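Side-chain contacts in FrnE protein (Deinococcus radiodurans, PDB 5CO3), which is a DsbA-like member of the thioredoxin superfamily that probably acts as a cytoplasmic disulfide oxidoreductase, making or reshuffling disulfide bonds: residues L85-M88 with T89-A93; L132-Y136 with M137-Q141. One frame throughout, in Å; residues are numbered along the deposited sequence.

Contact 1: residues L85-M88 with T89-A93; sequences LDHM and TQTAA
Thr-89 and Thr-91 set their hydroxyls on the carbonyls of Leu-85 and His-87, one turn back. In Thr-89 the OG1 lies beside the backbone N (chi1 -66°), which brings it 2.9 Å from Leu-85 O. It donates from above the carbonyl plane, while Thr-89 N reaches the same oxygen from nearer that plane. Thr-91 does the same to His-87 O, with OG1 at 2.9 Å. The His-87 ring swings toward Thr-91 because CG is anti to the backbone N (chi1 179°). Its CD2 comes 3.4 Å from Thr-91 OG1, and the hydroxyl meets the ring obliquely. One water joins Asp-86 OD1 to Thr-89 OG1, giving to both at 2.9 Å and 3.0 Å. Asp-86 OD1 also takes a bond from Gln-82. A valine in place of Thr-89 would probably leave Leu-85 O with the backbone N-H as its one donor here and the water without its second mate. Two carbonyls of helix 78-93 thus each carry a main-chain and a hydroxyl donor, so each hydroxyl hydrogen is spent on the helix's own backbone, and Thr-89 OG1 can still accept from the water.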
loop_
_atom_site.group_PDB
_atom_site.type_symbol
_atom_site.label_atom_id
_atom_site.label_comp_id
_atom_site.label_asym_id
_atom_site.label_seq_id
_atom_site.Cartn_x
_atom_site.Cartn_y
_atom_site.Cartn_z
ATOM N N LEU A 85 -13.310 -13.719 6.088
ATOM C CA LEU A 85 -13.250 -12.532 6.934
ATOM C C LEU A 85 -12.623 -12.875 8.288
ATOM O O LEU A 85 -11.767 -12.151 8.776
ATOM C CB LEU A 85 -14.641 -11.923 7.133
ATOM C CG LEU A 85 -15.269 -11.261 5.902
ATOM C CD1 LEU A 85 -16.581 -10.576 6.277
ATOM C CD2 LEU A 85 -14.311 -10.274 5.250
ATOM N N ASP A 86 -13.068 -13.973 8.890
ATOM C CA ASP A 86 -12.527 -14.387 10.178
ATOM C C ASP A 86 -11.029 -14.657 10.087
ATOM O O ASP A 86 -10.266 -14.230 10.961
ATOM C CB ASP A 86 -13.257 -15.624 10.700
ATOM C CG ASP A 86 -14.705 -15.339 11.050
ATOM O OD1 ASP A 86 -15.060 -14.148 11.197
ATOM O OD2 ASP A 86 -15.479 -16.308 11.186
ATOM N N HIS A 87 -10.609 -15.354 9.031
ATOM C CA HIS A 87 -9.182 -15.611 8.809
ATOM C C HIS A 87 -8.389 -14.318 8.752
ATOM O O HIS A 87 -7.369 -14.174 9.437
ATOM C CB HIS A 87 -8.962 -16.391 7.516
ATOM C CG HIS A 87 -7.519 -16.664 7.213
ATOM N ND1 HIS A 87 -7.000 -16.592 5.937
ATOM C CD2 HIS A 87 -6.488 -17.015 8.020
ATOM C CE1 HIS A 87 -5.710 -16.881 5.974
ATOM N NE2 HIS A 87 -5.377 -17.146 7.225
ATOM N N MET A 88 -8.842 -13.376 7.932
ATOM C CA MET A 88 -8.109 -12.121 7.793
ATOM C C MET A 88 -8.094 -11.353 9.117
ATOM O O MET A 88 -7.092 -10.728 9.468
ATOM C CB MET A 88 -8.715 -11.253 6.668
ATOM C CG MET A 88 -8.451 -11.800 5.264
ATOM S SD MET A 88 -9.003 -10.722 3.928
ATOM C CE MET A 88 -10.784 -10.823 4.124
ATOM N N THR A 89 -9.212 -11.395 9.845
ATOM C CA THR A 89 -9.303 -10.716 11.138
ATOM C C THR A 89 -8.267 -11.262 12.125
ATOM O O THR A 89 -7.549 -10.493 12.772
ATOM C CB THR A 89 -10.707 -10.845 11.739
ATOM O OG1 THR A 89 -11.627 -10.134 10.902
ATOM C CG2 THR A 89 -10.757 -10.225 13.120
ATOM N N GLN A 90 -8.177 -12.581 12.222
ATOM C CA GLN A 90 -7.231 -13.216 13.149
ATOM C C GLN A 90 -5.786 -13.010 12.718
ATOM O O GLN A 90 -4.926 -12.728 13.551
ATOM C CB GLN A 90 -7.535 -14.697 13.276
ATOM C CG GLN A 90 -8.797 -14.921 14.064
ATOM C CD GLN A 90 -9.224 -16.353 14.060
ATOM O OE1 GLN A 90 -8.462 -17.236 14.457
ATOM N NE2 GLN A 90 -10.445 -16.605 13.599
ATOM N N THR A 91 -5.528 -13.116 11.418
ATOM C CA THR A 91 -4.190 -12.856 10.893
ATOM C C THR A 91 -3.765 -11.418 11.218
ATOM O O THR A 91 -2.636 -11.163 11.678
ATOM C CB THR A 91 -4.131 -13.115 9.365
ATOM O OG1 THR A 91 -4.471 -14.481 9.106
ATOM C CG2 THR A 91 -2.723 -12.861 8.841
ATOM N N ALA A 92 -4.686 -10.481 11.040
ATOM C CA ALA A 92 -4.385 -9.085 11.312
ATOM C C ALA A 92 -4.107 -8.843 12.800
ATOM O O ALA A 92 -3.289 -7.986 13.154
ATOM C CB ALA A 92 -5.543 -8.188 10.819
ATOM N N ALA A 93 -4.766 -9.598 13.679
ATOM C CA ALA A 93 -4.596 -9.363 15.104
ATOM C C ALA A 93 -3.151 -9.621 15.498
ATOM O O ALA A 93 -2.622 -8.978 16.407
ATOM C CB ALA A 93 -5.544 -10.244 15.927
HETATM O O HOH W 1 -14.334 -11.333 10.837
#

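Contact 2: residues L132-Y136 with M137-Q141; sequences LLRAY and MSEGQ
Arg-134 and Glu-139 form a salt bridge across the end of helix 125-137. Arg-134 NE lies 2.6 Å from Glu-139 OE2, and NH2 adds a weak bond to the same oxygen. Glu-139 OE2 sits at the guanidinium edge, near its plane, but the guanidinium and carboxylate planes are nearly perpendicular, 87° apart. NE meets OE2 from above the carboxylate plane. Glu-139 OE1 takes Gln-141 NE2 at 2.9 Å and pairs with Arg-131 outside the segments; Gln-141 OE1 is bonded to Lys-151. Both carboxylate oxygens are thus held, which should fix its rotation. Beside them, Ala-135 CB packs on Gln-141 CG at 3.9 Å.

Met-137 crosses Tyr-136 at a slant. Its bend at chi2 (-64°) brings CE 3.5 Å from Tyr-136 CD1. SD stands at the ring edge in a Met-aromatic contact.

Backbone bonds set these groups in place. Ser-138 N binds Arg-134 O, and Gln-141 N reaches Ala-135 O at 3.1 Å. At Gly-140 the chain first departs from helical backbone angles, with a positive phi that favours glycine. Two waters donate to Tyr-136 O; one also donates to Gln-141 O and the other accepts from Gly-140 N.

Farther out, Leu-133 touches Tyr-26 on helix 23-38. Ala-135 meets Leu-152 of helix 146-156, and Leu-132 packs against helix 110-121.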
loop_
_atom_site.group_PDB
_atom_site.type_symbol
_atom_site.label_atom_id
_atom_site.label_comp_id
_atom_site.label_asym_id
_atom_site.label_seq_id
_atom_site.Cartn_x
_atom_site.Cartn_y
_atom_site.Cartn_z
ATOM N N LEU A 132 -5.763 5.944 6.394
ATOM C CA LEU A 132 -6.848 5.453 5.552
ATOM C C LEU A 132 -7.107 3.957 5.759
ATOM O O LEU A 132 -8.255 3.533 5.834
ATOM C CB LEU A 132 -6.555 5.751 4.076
ATOM C CG LEU A 132 -6.775 7.229 3.785
ATOM C CD1 LEU A 132 -6.031 7.629 2.523
ATOM C CD2 LEU A 132 -8.289 7.533 3.655
ATOM N N LEU A 133 -6.043 3.170 5.876
ATOM C CA LEU A 133 -6.220 1.740 6.116
ATOM C C LEU A 133 -6.975 1.500 7.426
ATOM O O LEU A 133 -7.883 0.668 7.489
ATOM C CB LEU A 133 -4.856 1.021 6.130
ATOM C CG LEU A 133 -4.199 0.905 4.746
ATOM C CD1 LEU A 133 -2.720 0.494 4.881
ATOM C CD2 LEU A 133 -4.972 -0.098 3.884
ATOM N N ARG A 134 -6.605 2.243 8.466
ATOM C CA ARG A 134 -7.274 2.125 9.754
ATOM C C ARG A 134 -8.737 2.581 9.666
ATOM O O ARG A 134 -9.644 1.927 10.183
ATOM C CB ARG A 134 -6.518 2.932 10.817
ATOM C CG ARG A 134 -7.067 2.775 12.230
ATOM C CD ARG A 134 -6.245 3.584 13.235
ATOM N NE ARG A 134 -7.044 4.658 13.819
ATOM C CZ ARG A 134 -6.614 5.899 14.034
ATOM N NH1 ARG A 134 -5.369 6.253 13.719
ATOM N NH2 ARG A 134 -7.436 6.790 14.571
ATOM N N ALA A 135 -8.959 3.702 8.989
ATOM C CA ALA A 135 -10.310 4.227 8.831
ATOM C C ALA A 135 -11.215 3.217 8.128
ATOM O O ALA A 135 -12.375 3.058 8.480
ATOM C CB ALA A 135 -10.273 5.527 8.057
ATOM N N TYR A 136 -10.678 2.541 7.124
ATOM C CA TYR A 136 -11.462 1.589 6.345
ATOM C C TYR A 136 -11.702 0.269 7.092
ATOM O O TYR A 136 -12.832 -0.205 7.210
ATOM C CB TYR A 136 -10.769 1.317 5.007
ATOM C CG TYR A 136 -11.575 0.474 4.040
ATOM C CD1 TYR A 136 -11.675 -0.914 4.184
ATOM C CD2 TYR A 136 -12.228 1.069 2.966
ATOM C CE1 TYR A 136 -12.426 -1.680 3.289
ATOM C CE2 TYR A 136 -12.971 0.321 2.083
ATOM C CZ TYR A 136 -13.065 -1.050 2.237
ATOM O OH TYR A 136 -13.806 -1.759 1.316
ATOM N N MET A 137 -10.623 -0.324 7.587
ATOM C CA MET A 137 -10.686 -1.679 8.124
ATOM C C MET A 137 -11.222 -1.773 9.543
ATOM O O MET A 137 -11.762 -2.793 9.930
ATOM C CB MET A 137 -9.286 -2.317 8.119
ATOM C CG MET A 137 -8.677 -2.478 6.737
ATOM S SD MET A 137 -9.615 -3.625 5.681
ATOM C CE MET A 137 -9.014 -3.142 4.081
ATOM N N SER A 138 -11.006 -0.730 10.332
ATOM C CA SER A 138 -11.327 -0.784 11.752
ATOM C C SER A 138 -12.400 0.181 12.205
ATOM O O SER A 138 -13.140 -0.101 13.155
ATOM C CB SER A 138 -10.071 -0.509 12.581
ATOM O OG SER A 138 -9.043 -1.445 12.280
ATOM N N GLU A 139 -12.482 1.331 11.556
ATOM C CA GLU A 139 -13.314 2.398 12.105
ATOM C C GLU A 139 -14.624 2.617 11.375
ATOM O O GLU A 139 -15.358 3.531 11.724
ATOM C CB GLU A 139 -12.527 3.697 12.125
ATOM C CG GLU A 139 -11.278 3.586 13.009
ATOM C CD GLU A 139 -10.419 4.830 12.960
ATOM O OE1 GLU A 139 -10.510 5.570 11.965
ATOM O OE2 GLU A 139 -9.648 5.065 13.924
ATOM N N GLY A 140 -14.921 1.786 10.384
ATOM C CA GLY A 140 -16.207 1.872 9.696
ATOM C C GLY A 140 -16.432 3.182 8.961
ATOM O O GLY A 140 -17.588 3.610 8.768
ATOM N N GLN A 141 -15.342 3.831 8.555
ATOM C CA GLN A 141 -15.433 5.117 7.853
ATOM C C GLN A 141 -15.609 4.914 6.347
ATOM O O GLN A 141 -15.135 3.936 5.772
ATOM C CB GLN A 141 -14.197 5.982 8.123
ATOM C CG GLN A 141 -13.795 6.034 9.596
ATOM C CD GLN A 141 -13.440 7.429 10.069
ATOM O OE1 GLN A 141 -14.033 8.417 9.619
ATOM N NE2 GLN A 141 -12.477 7.524 10.998
HETATM O O HOH W 2 -15.124 1.296 6.434
HETATM O O HOH W 3 -14.413 -0.943 9.581
#

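From the N terminus, contact 1 comes first, in the last turns of helix 78-93. Contact 2 follows at the end of helix 125-137 and runs into the loop before helix 146-156. The two are in series and neither nest nor cross. Both are local, so neither closes a long loop. Their centres lie 15 Å apart, and their nearest atoms are about 7 Å apart without touching. Helix 23-38, which starts at the thioredoxin-type CxxC pattern, joins them: Met-88 and Met-137 both touch Pro-23. Tyr-99, in the connection after helix 78-93, is shared too, by Ala-92 and Met-137. Contact 1 also borders helix 66-74, and contact 2 helices 110-121 and 146-156.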